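Local coordinates for jacalin-type lectin domain-containing protein (Musa acuminata, PDB 7KMU) that binds mannose-type sugars as a jacalin-related lectin from banana, a protein with antiviral and mitogenic activity, at residues B[99-102]-B[103-106]. Sequence-based numbering, arbitrary orientation.
Sequences RTFG and PFGA
Phe104 lies with one face of its ring under the backbone of Gly102 and turns its edge into the face of Phe101, three residues earlier in the same strand. The aromatic pair is T-shaped: the planes stand at 72° and the centroids are 4.8 Å apart. Phe104 CE2 does the touching, sitting over the centre of the Phe101 ring and 3.6 Å from Phe101 CE1, so a weakly positive C-H edge meets the electron-rich face of its partner. With CG of Phe104 beside its backbone N and anti to its carbonyl carbon (chi1 -56°), the ring lies back along the chain, beneath Gly102 and against Phe101. On the face of Phe104, Gly102 CA makes a CH-pi contact 3.6 Å from the ring centroid and 17° off the normal, displaced toward the rim near CE2 and CZ. The backbone is met here too, with Gly102 N 3.5 Å from Phe104 CZ. Glycine suits this place because a side chain at its backbone angles would run into the preceding carbonyl oxygen and into Pro103 CA. Strand 100-104 is an edge strand, within this chain, of one of the three four-stranded antiparallel sheets of the jacalin-type beta-prism; it pairs with strand 86-96, with backbone hydrogen bonds between Phe101 and Leu94 and between Phe104 and Leu92. The peptide bond between Gly102 and Pro103 is cis, a form that proline accepts more readily than other residues; it brings Gly102 CA to 3.0 Å from Pro103 CA and, together with the unusual backbone of Gly102, probably lets Phe101 and Phe104 lie on the same side of the strand. Both phenylalanines suit the apolar ground between sheets: Phe101 is buried against Val29, Ile31 and Ile65, while Phe104 rests on Ile31 and Ala33 and stacks with His63.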
loop_
_atom_site.group_PDB
_atom_site.type_symbol
_atom_site.label_atom_id
_atom_site.label_comp_id
_atom_site.label_asym_id
_atom_site.label_seq_id
_atom_site.Cartn_x
_atom_site.Cartn_y
_atom_site.Cartn_z
ATOM N N ARG B 99 18.919 -5.363 -1.960
ATOM C CA ARG B 99 18.646 -6.710 -2.438
ATOM C C ARG B 99 17.160 -7.014 -2.566
ATOM O O ARG B 99 16.336 -6.363 -1.922
ATOM C CB ARG B 99 19.213 -7.719 -1.407
ATOM C CG ARG B 99 20.727 -7.636 -1.187
ATOM C CD ARG B 99 21.201 -8.666 -0.202
ATOM N NE ARG B 99 20.976 -8.290 1.198
ATOM C CZ ARG B 99 21.210 -9.111 2.216
ATOM N NH1 ARG B 99 21.598 -10.361 1.995
ATOM N NH2 ARG B 99 21.002 -8.709 3.461
ATOM N N THR B 100 16.830 -8.065 -3.332
ATOM C CA THR B 100 15.466 -8.580 -3.442
ATOM C C THR B 100 15.431 -9.929 -2.739
ATOM O O THR B 100 16.237 -10.807 -3.050
ATOM C CB THR B 100 15.013 -8.700 -4.899
ATOM O OG1 THR B 100 15.056 -7.396 -5.488
ATOM C CG2 THR B 100 13.600 -9.278 -5.019
ATOM N N PHE B 101 14.518 -10.083 -1.781
ATOM C CA PHE B 101 14.312 -11.308 -1.011
ATOM C C PHE B 101 13.024 -11.936 -1.516
ATOM O O PHE B 101 11.912 -11.477 -1.219
ATOM C CB PHE B 101 14.262 -10.984 0.501
ATOM C CG PHE B 101 14.054 -12.154 1.437
ATOM C CD1 PHE B 101 14.907 -13.253 1.406
ATOM C CD2 PHE B 101 13.066 -12.112 2.415
ATOM C CE1 PHE B 101 14.747 -14.314 2.304
ATOM C CE2 PHE B 101 12.917 -13.165 3.329
ATOM C CZ PHE B 101 13.744 -14.271 3.252
ATOM N N GLY B 102 13.182 -12.948 -2.344
ATOM C CA GLY B 102 12.064 -13.596 -2.995
ATOM C C GLY B 102 12.077 -13.373 -4.497
ATOM O O GLY B 102 13.094 -12.952 -5.056
ATOM N N PRO B 103 10.970 -13.669 -5.186
ATOM C CA PRO B 103 9.674 -14.120 -4.654
ATOM C C PRO B 103 9.677 -15.540 -4.120
ATOM O O PRO B 103 10.408 -16.404 -4.612
ATOM C CB PRO B 103 8.733 -13.999 -5.867
ATOM C CG PRO B 103 9.653 -14.204 -7.053
ATOM C CD PRO B 103 10.927 -13.511 -6.658
ATOM N N PHE B 104 8.856 -15.772 -3.096
ATOM C CA PHE B 104 8.629 -17.093 -2.523
ATOM C C PHE B 104 7.170 -17.443 -2.710
ATOM O O PHE B 104 6.318 -16.546 -2.731
ATOM C CB PHE B 104 9.017 -17.145 -1.045
ATOM C CG PHE B 104 10.440 -16.715 -0.829
ATOM C CD1 PHE B 104 11.494 -17.413 -1.422
ATOM C CD2 PHE B 104 10.733 -15.584 -0.081
ATOM C CE1 PHE B 104 12.807 -16.985 -1.264
ATOM C CE2 PHE B 104 12.056 -15.177 0.108
ATOM C CZ PHE B 104 13.082 -15.876 -0.494
ATOM N N GLY B 105 6.884 -18.732 -2.851
ATOM C CA GLY B 105 5.524 -19.194 -3.079
ATOM C C GLY B 105 5.285 -19.420 -4.556
ATOM O O GLY B 105 6.028 -18.899 -5.393
ATOM N N ALA B 106 4.261 -20.207 -4.892
ATOM C CA ALA B 106 3.987 -20.550 -6.290
ATOM C C ALA B 106 2.623 -20.104 -6.810
ATOM O O ALA B 106 2.450 -19.972 -8.025
ATOM C CB ALA B 106 4.147 -22.052 -6.485
#